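Local structure of extracellular solute-binding protein family 1 (5CI5) at residues Leu140-Lys145 against Trp267-Ile272; Tyr250-Ala255 against Glu273-Asp278; Tyr196-Tyr201 against Met261-Pro266. The protein binds a sugar, here alpha-D-tagatose, and probably delivers it to an ABC transporter as the extracellular solute-binding component. All blocks are in the same frame, centred on the assembly; numbering follows the deposited sequence.

Contact 1 (Leu140-Lys145 against Trp267-Ile272). With T6T (alpha-D-tagatopyranose), chain C.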
loop_
_atom_site.group_PDB
_atom_site.type_symbol
_atom_site.label_atom_id
_atom_site.label_comp_id
_atom_site.label_asym_id
_atom_site.label_seq_id
_atom_site.Cartn_x
_atom_site.Cartn_y
_atom_site.Cartn_z
ATOM N N LEU A 140 -8.932 1.110 -2.145
ATOM C CA LEU A 140 -10.280 1.133 -2.713
ATOM C C LEU A 140 -10.735 -0.270 -3.059
ATOM O O LEU A 140 -9.949 -1.223 -2.997
ATOM C CB LEU A 140 -10.318 1.999 -3.974
ATOM C CG LEU A 140 -9.865 3.450 -3.834
ATOM C CD1 LEU A 140 -9.501 4.010 -5.194
ATOM C CD2 LEU A 140 -10.954 4.267 -3.195
ATOM N N LEU A 141 -12.006 -0.383 -3.422
ATOM C CA LEU A 141 -12.480 -1.593 -4.076
ATOM C C LEU A 141 -11.992 -1.574 -5.522
ATOM O O LEU A 141 -12.280 -0.638 -6.265
ATOM C CB LEU A 141 -13.991 -1.686 -4.021
ATOM C CG LEU A 141 -14.602 -2.936 -4.611
ATOM C CD1 LEU A 141 -14.373 -4.122 -3.686
ATOM C CD2 LEU A 141 -16.085 -2.741 -4.895
ATOM N N LEU A 142 -11.241 -2.612 -5.876
ATOM C CA LEU A 142 -10.869 -2.938 -7.261
ATOM C C LEU A 142 -11.792 -4.031 -7.752
ATOM O O LEU A 142 -11.969 -5.021 -7.055
ATOM C CB LEU A 142 -9.405 -3.403 -7.299
ATOM C CG LEU A 142 -8.798 -3.769 -8.648
ATOM C CD1 LEU A 142 -8.589 -2.537 -9.526
ATOM C CD2 LEU A 142 -7.452 -4.487 -8.415
ATOM N N TYR A 143 -12.409 -3.861 -8.920
ATOM C CA TYR A 143 -13.354 -4.866 -9.361
ATOM C C TYR A 143 -13.399 -5.021 -10.870
ATOM O O TYR A 143 -13.010 -4.129 -11.621
ATOM C CB TYR A 143 -14.753 -4.539 -8.800
ATOM C CG TYR A 143 -15.407 -3.286 -9.347
ATOM C CD1 TYR A 143 -15.122 -2.032 -8.799
ATOM C CD2 TYR A 143 -16.342 -3.353 -10.380
ATOM C CE1 TYR A 143 -15.720 -0.891 -9.280
ATOM C CE2 TYR A 143 -16.946 -2.206 -10.871
ATOM C CZ TYR A 143 -16.640 -0.985 -10.313
ATOM O OH TYR A 143 -17.233 0.160 -10.792
ATOM N N ASN A 144 -13.919 -6.180 -11.272
ATOM C CA ASN A 144 -13.889 -6.679 -12.632
ATOM C C ASN A 144 -15.280 -6.524 -13.230
ATOM O O ASN A 144 -16.222 -7.172 -12.787
ATOM C CB ASN A 144 -13.431 -8.147 -12.607
ATOM C CG ASN A 144 -13.324 -8.780 -13.995
ATOM O OD1 ASN A 144 -14.199 -8.617 -14.840
ATOM N ND2 ASN A 144 -12.230 -9.490 -14.231
ATOM N N LYS A 145 -15.400 -5.679 -14.247
ATOM C CA LYS A 145 -16.695 -5.358 -14.825
ATOM C C LYS A 145 -17.339 -6.545 -15.531
ATOM O O LYS A 145 -18.554 -6.765 -15.413
ATOM C CB LYS A 145 -16.538 -4.204 -15.803
ATOM C CG LYS A 145 -16.328 -2.843 -15.139
ATOM C CD LYS A 145 -16.184 -1.777 -16.223
ATOM C CE LYS A 145 -16.685 -0.423 -15.787
ATOM N NZ LYS A 145 -16.803 0.472 -16.979
ATOM N N TRP A 267 -1.704 1.723 -7.901
ATOM C CA TRP A 267 -0.566 0.868 -8.285
ATOM C C TRP A 267 -1.025 -0.371 -9.060
ATOM O O TRP A 267 -0.255 -0.955 -9.831
ATOM C CB TRP A 267 0.243 0.437 -7.053
ATOM C CG TRP A 267 -0.471 -0.564 -6.218
ATOM C CD1 TRP A 267 -0.317 -1.918 -6.260
ATOM C CD2 TRP A 267 -1.458 -0.305 -5.219
ATOM N NE1 TRP A 267 -1.160 -2.522 -5.363
ATOM C CE2 TRP A 267 -1.879 -1.554 -4.708
ATOM C CE3 TRP A 267 -2.035 0.862 -4.706
ATOM C CZ2 TRP A 267 -2.851 -1.661 -3.722
ATOM C CZ3 TRP A 267 -2.981 0.751 -3.716
ATOM C CH2 TRP A 267 -3.378 -0.501 -3.227
ATOM N N SER A 268 -2.279 -0.769 -8.853
ATOM C CA SER A 268 -2.837 -1.940 -9.478
ATOM C C SER A 268 -2.975 -1.796 -10.976
ATOM O O SER A 268 -3.021 -2.790 -11.696
ATOM C CB SER A 268 -4.226 -2.250 -8.927
ATOM O OG SER A 268 -4.226 -2.324 -7.520
ATOM N N PHE A 269 -3.096 -0.557 -11.443
ATOM C CA PHE A 269 -3.509 -0.339 -12.822
ATOM C C PHE A 269 -2.470 -0.819 -13.850
ATOM O O PHE A 269 -2.817 -1.641 -14.703
ATOM C CB PHE A 269 -3.854 1.127 -13.041
ATOM C CG PHE A 269 -4.944 1.658 -12.145
ATOM C CD1 PHE A 269 -5.817 0.825 -11.457
ATOM C CD2 PHE A 269 -5.108 3.023 -12.018
ATOM C CE1 PHE A 269 -6.825 1.360 -10.657
ATOM C CE2 PHE A 269 -6.125 3.544 -11.221
ATOM C CZ PHE A 269 -6.970 2.725 -10.542
ATOM N N PRO A 270 -1.208 -0.357 -13.775
ATOM C CA PRO A 270 -0.244 -0.894 -14.752
ATOM C C PRO A 270 -0.005 -2.390 -14.588
ATOM O O PRO A 270 0.265 -3.107 -15.570
ATOM C CB PRO A 270 1.034 -0.085 -14.471
ATOM C CG PRO A 270 0.866 0.447 -13.062
ATOM C CD PRO A 270 -0.616 0.709 -12.947
ATOM N N LEU A 271 -0.119 -2.869 -13.355
ATOM C CA LEU A 271 0.180 -4.272 -13.092
ATOM C C LEU A 271 -0.905 -5.187 -13.648
ATOM O O LEU A 271 -0.595 -6.228 -14.223
ATOM C CB LEU A 271 0.366 -4.501 -11.591
ATOM C CG LEU A 271 1.529 -3.684 -11.005
ATOM C CD1 LEU A 271 1.577 -3.829 -9.478
ATOM C CD2 LEU A 271 2.874 -4.071 -11.594
ATOM N N ILE A 272 -2.164 -4.821 -13.495
ATOM C CA ILE A 272 -3.229 -5.706 -13.968
ATOM C C ILE A 272 -3.225 -5.699 -15.497
ATOM O O ILE A 272 -3.472 -6.737 -16.118
ATOM C CB ILE A 272 -4.618 -5.318 -13.389
ATOM C CG1 ILE A 272 -5.572 -6.521 -13.491
ATOM C CG2 ILE A 272 -5.200 -4.036 -14.024
ATOM C CD1 ILE A 272 -6.944 -6.313 -12.863
HETATM O O3 T6T C . 0.252 1.000 -0.495
HETATM C C3 T6T C . 1.593 0.566 -0.698
HETATM C C4 T6T C . 2.240 0.320 0.664
HETATM O O4 T6T C . 2.117 1.491 1.483
HETATM C C5 T6T C . 1.550 -0.864 1.305
HETATM O O5 T6T C . 2.128 -1.142 2.582
HETATM C C6 T6T C . 1.632 -2.082 0.390
HETATM O O6 T6T C . 0.999 -1.773 -0.851
HETATM C C2 T6T C . 1.596 -0.670 -1.540
HETATM O O2 T6T C . 2.944 -1.005 -1.892
HETATM C C1 T6T C . 0.791 -0.465 -2.842
HETATM O O1 T6T C . 1.209 0.618 -3.589
#
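L142 of strand 140-144 meets helix 268-275 by van der Waals contact with S268 and F269. Its CG stands anti to the backbone N (chi1 -179°), and this sends the two methyls across to the helix. CD2 rests against S268, with L142 CD2 4.0 Å from S268 CB. The other branch comes to F269 at the ring edge, near the ring plane, with L142 CD1 4.4 Å from F269 CE1. No hydrogen bond crosses between the two segments.

S268 OG hydrogen-bonds the backbone N of G265 and also lies 3.7 Å above the plane of the W267 ring, toward its rim.

The C1 hydroxymethyl group of the sugar takes the opposite face of that ring. T6T C1 sits over the centre of the W267 ring, 3.3 Å above its plane, and T6T O1 is 3.3 Å from W267 CD2. The contact is made by the hydroxymethyl arm, and the pyranose ring itself does not lie flat on the indole. Q32, D85, Y135, D137, R139 and W301 hydrogen-bond the same sugar.

Strand 140-144 is the middle of a three-stranded antiparallel sheet, between 261-264 and 283-286. L142 also touches M254 of helix 247-255 and Y283. F269 packs on V285 and on I360 of helix 355-363, and its ring meets K356 in a cation-pi contact.

Contact 2 (Tyr250-Ala255 against Glu273-Asp278)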
loop_
_atom_site.group_PDB
_atom_site.type_symbol
_atom_site.label_atom_id
_atom_site.label_comp_id
_atom_site.label_asym_id
_atom_site.label_seq_id
_atom_site.Cartn_x
_atom_site.Cartn_y
_atom_site.Cartn_z
ATOM N N TYR A 250 -4.729 -11.724 -5.792
ATOM C CA TYR A 250 -6.109 -11.509 -6.243
ATOM C C TYR A 250 -6.155 -10.634 -7.495
ATOM O O TYR A 250 -7.024 -10.841 -8.347
ATOM C CB TYR A 250 -6.956 -10.913 -5.120
ATOM C CG TYR A 250 -7.067 -11.826 -3.911
ATOM C CD1 TYR A 250 -7.208 -13.200 -4.066
ATOM C CD2 TYR A 250 -7.007 -11.320 -2.603
ATOM C CE1 TYR A 250 -7.313 -14.031 -2.969
ATOM C CE2 TYR A 250 -7.093 -12.145 -1.509
ATOM C CZ TYR A 250 -7.248 -13.507 -1.694
ATOM O OH TYR A 250 -7.365 -14.360 -0.636
ATOM N N ARG A 251 -5.257 -9.655 -7.613
ATOM C CA ARG A 251 -5.200 -8.811 -8.807
ATOM C C ARG A 251 -4.833 -9.663 -10.017
ATOM O O ARG A 251 -5.403 -9.517 -11.100
ATOM C CB ARG A 251 -4.189 -7.667 -8.639
ATOM C CG ARG A 251 -4.098 -6.738 -9.821
ATOM C CD ARG A 251 -2.926 -5.764 -9.700
ATOM N NE ARG A 251 -1.641 -6.452 -9.670
ATOM C CZ ARG A 251 -0.853 -6.558 -8.596
ATOM N NH1 ARG A 251 -1.170 -6.011 -7.423
ATOM N NH2 ARG A 251 0.295 -7.205 -8.705
ATOM N N ASN A 252 -3.868 -10.561 -9.844
ATOM C CA ASN A 252 -3.488 -11.425 -10.942
ATOM C C ASN A 252 -4.605 -12.403 -11.312
ATOM O O ASN A 252 -4.824 -12.689 -12.482
ATOM C CB ASN A 252 -2.183 -12.139 -10.589
ATOM C CG ASN A 252 -0.981 -11.212 -10.724
ATOM O OD1 ASN A 252 -0.833 -10.557 -11.742
ATOM N ND2 ASN A 252 -0.165 -11.111 -9.678
HETATM N N MSE A 253 -5.359 -12.861 -10.323
HETATM C CA MSE A 253 -6.495 -13.738 -10.584
HETATM C C MSE A 253 -7.612 -12.944 -11.231
HETATM O O MSE A 253 -8.348 -13.465 -12.092
HETATM C CB MSE A 253 -6.977 -14.394 -9.298
HETATM C CG MSE A 253 -5.947 -15.337 -8.700
HETATM SE SE MSE A 253 -6.528 -16.030 -6.996
HETATM C CE MSE A 253 -4.878 -16.883 -6.435
HETATM N N MSE A 254 -7.742 -11.680 -10.847
HETATM C CA MSE A 254 -8.756 -10.840 -11.451
HETATM C C MSE A 254 -8.479 -10.698 -12.963
HETATM O O MSE A 254 -9.401 -10.684 -13.779
HETATM C CB MSE A 254 -8.807 -9.472 -10.765
HETATM C CG MSE A 254 -9.916 -8.613 -11.278
HETATM SE SE MSE A 254 -10.046 -6.909 -10.333
HETATM C CE MSE A 254 -10.406 -7.593 -8.538
ATOM N N ALA A 255 -7.208 -10.594 -13.325
ATOM C CA ALA A 255 -6.816 -10.463 -14.725
ATOM C C ALA A 255 -7.185 -11.728 -15.506
ATOM O O ALA A 255 -7.291 -11.700 -16.732
ATOM C CB ALA A 255 -5.343 -10.179 -14.820
ATOM N N GLU A 273 -2.909 -4.549 -16.092
ATOM C CA GLU A 273 -2.913 -4.412 -17.551
ATOM C C GLU A 273 -1.723 -5.131 -18.157
ATOM O O GLU A 273 -1.817 -5.658 -19.262
ATOM C CB GLU A 273 -2.945 -2.926 -17.961
ATOM C CG GLU A 273 -4.321 -2.279 -17.672
ATOM C CD GLU A 273 -4.344 -0.759 -17.751
ATOM O OE1 GLU A 273 -3.344 -0.146 -18.188
ATOM O OE2 GLU A 273 -5.371 -0.164 -17.358
ATOM N N ALA A 274 -0.614 -5.180 -17.430
ATOM C CA ALA A 274 0.521 -5.996 -17.861
ATOM C C ALA A 274 0.185 -7.492 -17.839
ATOM O O ALA A 274 0.580 -8.232 -18.745
ATOM C CB ALA A 274 1.733 -5.717 -16.992
ATOM N N ALA A 275 -0.560 -7.932 -16.824
ATOM C CA ALA A 275 -0.942 -9.347 -16.691
ATOM C C ALA A 275 -1.909 -9.784 -17.794
ATOM O O ALA A 275 -1.877 -10.934 -18.234
ATOM C CB ALA A 275 -1.581 -9.589 -15.322
ATOM N N ASN A 276 -2.785 -8.876 -18.205
ATOM C CA ASN A 276 -3.730 -9.138 -19.284
ATOM C C ASN A 276 -4.118 -7.843 -19.994
ATOM O O ASN A 276 -5.000 -7.118 -19.569
ATOM C CB ASN A 276 -4.966 -9.858 -18.743
ATOM C CG ASN A 276 -6.030 -10.033 -19.796
ATOM O OD1 ASN A 276 -5.742 -9.974 -21.000
ATOM N ND2 ASN A 276 -7.267 -10.247 -19.359
ATOM N N PRO A 277 -3.441 -7.536 -21.106
ATOM C CA PRO A 277 -3.754 -6.267 -21.768
ATOM C C PRO A 277 -5.227 -6.128 -22.178
ATOM O O PRO A 277 -5.702 -4.993 -22.248
ATOM C CB PRO A 277 -2.833 -6.287 -22.997
ATOM C CG PRO A 277 -1.699 -7.146 -22.589
ATOM C CD PRO A 277 -2.280 -8.210 -21.710
ATOM N N ASP A 278 -5.927 -7.240 -22.404
ATOM C CA ASP A 278 -7.319 -7.195 -22.829
ATOM C C ASP A 278 -8.246 -6.710 -21.718
ATOM O O ASP A 278 -9.414 -6.448 -21.977
ATOM C CB ASP A 278 -7.790 -8.572 -23.311
ATOM C CG ASP A 278 -7.132 -9.003 -24.619
ATOM O OD1 ASP A 278 -6.800 -8.125 -25.449
ATOM O OD2 ASP A 278 -6.952 -10.225 -24.815
#
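N276, the residue of an Asx turn where the chain leaves helix 268-275, also reaches across to A255 of helix 247-255. N276 OD1 accepts from the backbone N of D278 at 3.1 Å, and that N-H comes from well above the carbonyl plane. The amide nitrogen is left to face helix 247-255. N276 ND2 donates to A255 O over 3.0 Å, bent at the hydrogen (139°). The donor lies in the carbonyl plane of A255 and the acceptor is tilted out of the N276 amide plane. With CG anti to the backbone N (chi1 175°), the amide reaches from the turn after helix 268-275 to the backbone of A255. In the two-lobed solute-binding fold these helices flank strand 261-264 along the chain, and N276 ties the turn after helix 268-275 to A255. With an alanine in place of N276 both amide atoms are gone, and the turn is likely to lose its hold while A255 O loses this donor.

Small apolar groups fill in beside the bond. A255 CB lies 3.8 Å from A275 CB, and A255 CB also meets N276 CB at 4.0 Å. At the more exposed side, N252 OD1 lies 3.8 Å from A275 CB. Deeper in, A255 touches I272.

Contact 3 (Tyr196-Tyr201 against Met261-Pro266)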
loop_
_atom_site.group_PDB
_atom_site.type_symbol
_atom_site.label_atom_id
_atom_site.label_comp_id
_atom_site.label_asym_id
_atom_site.label_seq_id
_atom_site.Cartn_x
_atom_site.Cartn_y
_atom_site.Cartn_z
ATOM N N TYR A 196 -7.673 -5.670 7.343
ATOM C CA TYR A 196 -8.368 -5.499 8.592
ATOM C C TYR A 196 -8.639 -4.012 8.899
ATOM O O TYR A 196 -9.747 -3.646 9.312
ATOM C CB TYR A 196 -7.592 -6.150 9.746
ATOM C CG TYR A 196 -8.296 -5.885 11.052
ATOM C CD1 TYR A 196 -9.551 -6.458 11.313
ATOM C CD2 TYR A 196 -7.754 -5.043 11.984
ATOM C CE1 TYR A 196 -10.229 -6.178 12.482
ATOM C CE2 TYR A 196 -8.420 -4.770 13.162
ATOM C CZ TYR A 196 -9.646 -5.346 13.396
ATOM O OH TYR A 196 -10.313 -5.051 14.578
HETATM N N MSE A 197 -7.641 -3.152 8.692
HETATM C CA MSE A 197 -7.812 -1.717 8.910
HETATM C C MSE A 197 -8.924 -1.141 8.055
HETATM O O MSE A 197 -9.705 -0.324 8.549
HETATM C CB MSE A 197 -6.513 -0.951 8.635
HETATM C CG MSE A 197 -5.479 -1.133 9.708
HETATM SE SE MSE A 197 -3.824 -0.155 9.314
HETATM C CE MSE A 197 -4.542 1.675 9.479
HETATM N N MSE A 198 -8.995 -1.535 6.784
HETATM C CA MSE A 198 -10.094 -1.075 5.918
HETATM C C MSE A 198 -11.450 -1.389 6.547
HETATM O O MSE A 198 -12.325 -0.523 6.581
HETATM C CB MSE A 198 -9.985 -1.697 4.513
HETATM C CG MSE A 198 -8.837 -1.163 3.721
HETATM SE SE MSE A 198 -9.225 0.633 3.066
HETATM C CE MSE A 198 -10.492 0.148 1.676
ATOM N N PHE A 199 -11.616 -2.609 7.066
ATOM C CA PHE A 199 -12.888 -2.991 7.676
ATOM C C PHE A 199 -13.100 -2.341 9.064
ATOM O O PHE A 199 -14.221 -1.956 9.407
ATOM C CB PHE A 199 -12.971 -4.516 7.766
ATOM C CG PHE A 199 -13.321 -5.183 6.445
ATOM C CD1 PHE A 199 -12.507 -5.056 5.334
ATOM C CD2 PHE A 199 -14.486 -5.918 6.322
ATOM C CE1 PHE A 199 -12.853 -5.679 4.133
ATOM C CE2 PHE A 199 -14.838 -6.517 5.136
ATOM C CZ PHE A 199 -14.021 -6.386 4.030
ATOM N N LEU A 200 -12.035 -2.222 9.846
ATOM C CA LEU A 200 -12.076 -1.573 11.164
ATOM C C LEU A 200 -12.575 -0.138 11.057
ATOM O O LEU A 200 -13.490 0.264 11.770
ATOM C CB LEU A 200 -10.676 -1.593 11.774
ATOM C CG LEU A 200 -10.434 -0.845 13.082
ATOM C CD1 LEU A 200 -11.203 -1.439 14.249
ATOM C CD2 LEU A 200 -8.918 -0.807 13.372
ATOM N N TYR A 201 -11.962 0.633 10.160
ATOM C CA TYR A 201 -12.344 2.019 9.974
ATOM C C TYR A 201 -13.720 2.104 9.308
ATOM O O TYR A 201 -14.496 3.014 9.642
ATOM C CB TYR A 201 -11.243 2.782 9.197
ATOM C CG TYR A 201 -10.079 3.157 10.110
ATOM C CD1 TYR A 201 -9.028 2.270 10.354
ATOM C CD2 TYR A 201 -10.051 4.381 10.776
ATOM C CE1 TYR A 201 -8.000 2.591 11.209
ATOM C CE2 TYR A 201 -9.003 4.706 11.650
ATOM C CZ TYR A 201 -7.987 3.803 11.865
ATOM O OH TYR A 201 -6.932 4.077 12.734
HETATM N N MSE A 261 -13.570 -9.047 -7.086
HETATM C CA MSE A 261 -13.374 -7.886 -6.217
HETATM C C MSE A 261 -12.186 -8.151 -5.325
HETATM O O MSE A 261 -12.003 -9.272 -4.874
HETATM C CB MSE A 261 -14.600 -7.605 -5.338
HETATM C CG MSE A 261 -15.822 -7.144 -6.074
HETATM SE SE MSE A 261 -17.275 -6.722 -4.860
HETATM C CE MSE A 261 -18.139 -8.452 -4.772
ATOM N N ALA A 262 -11.423 -7.101 -5.052
ATOM C CA ALA A 262 -10.334 -7.152 -4.086
ATOM C C ALA A 262 -10.076 -5.756 -3.577
ATOM O O ALA A 262 -10.661 -4.792 -4.061
ATOM C CB ALA A 262 -9.073 -7.714 -4.726
ATOM N N ILE A 263 -9.185 -5.637 -2.610
ATOM C CA ILE A 263 -8.685 -4.335 -2.232
ATOM C C ILE A 263 -7.507 -3.990 -3.127
ATOM O O ILE A 263 -6.626 -4.811 -3.337
ATOM C CB ILE A 263 -8.309 -4.288 -0.727
ATOM C CG1 ILE A 263 -9.569 -4.489 0.101
ATOM C CG2 ILE A 263 -7.641 -2.952 -0.409
ATOM C CD1 ILE A 263 -9.346 -4.549 1.572
ATOM N N GLY A 264 -7.509 -2.774 -3.687
ATOM C CA GLY A 264 -6.431 -2.322 -4.544
ATOM C C GLY A 264 -6.445 -0.816 -4.664
ATOM O O GLY A 264 -7.012 -0.119 -3.831
ATOM N N GLY A 265 -5.837 -0.309 -5.724
ATOM C CA GLY A 265 -5.673 1.130 -5.877
ATOM C C GLY A 265 -4.834 1.451 -7.100
ATOM O O GLY A 265 -4.648 0.593 -7.971
ATOM N N PRO A 266 -4.313 2.685 -7.184
ATOM C CA PRO A 266 -3.686 3.099 -8.455
ATOM C C PRO A 266 -2.428 2.339 -8.842
ATOM O O PRO A 266 -2.138 2.282 -10.036
ATOM C CB PRO A 266 -3.406 4.601 -8.218
ATOM C CG PRO A 266 -3.450 4.796 -6.745
ATOM C CD PRO A 266 -4.506 3.815 -6.269
#
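Segment 196-201 of helix 190-202 and strand 261-264 keep their backbones well apart. The closest alpha carbons are M198 CA and I263 CA, 8.9 Å from each other, and no hydrogen bond crosses. Side chains alone bridge the distance.

I263 CG1 is anti to the carbonyl carbon (chi1 -64°), and the chain runs on extended to place the CD1 methyl at the helix. I263 CD1 lies 4.0 Å from M198 CG. M198 is a selenomethionine bent at chi2 and chi3. Its first carbons, not its selenium, meet the methyl. The two side chains run antiparallel beside each other, so the I263 methyl lies against the base of M198.

F199 meets the same methyl from another direction. I263 CD1 comes to the ring edge, near the ring plane, 4.5 Å from F199 CE1. This buried apolar contact packs helix 190-202, which begins at the pocket residue E190, against an outer strand of the small sheet. The nearest atoms of the I263 side chain and the bound sugar are about 9 Å apart.

Around it, F199 lies edge-to-face with Y229 of helix 220-234 and also meets the rings of W162 and H288. I263 packs on Y182 and on E247 of helix 247-255. Strand 261-264 is hydrogen-bonded through the backbones of A262 and G264 to those of L142 and L140 in strand 140-144.

Overall arrangement
Contacts 1 and 3 are buried, while contact 2 is only partly so and lies farther from the chain's centre. Contacts 1 and 2 share helix 268-275, its early part in one and its end in the other. Contacts 1 and 3 meet at the same small sheet, whose neighbouring strands 140-144 and 261-264 each give one side of a contact. M254 of helix 247-255 packs against both of these strands and so joins contact 2 to the others. The chemistry follows the place. Both buried contacts pair apolar side chains without a crossing hydrogen bond. Contact 2, near the surface, adds a side-chain to backbone bond. Contact 1 alone includes a residue that touches the sugar.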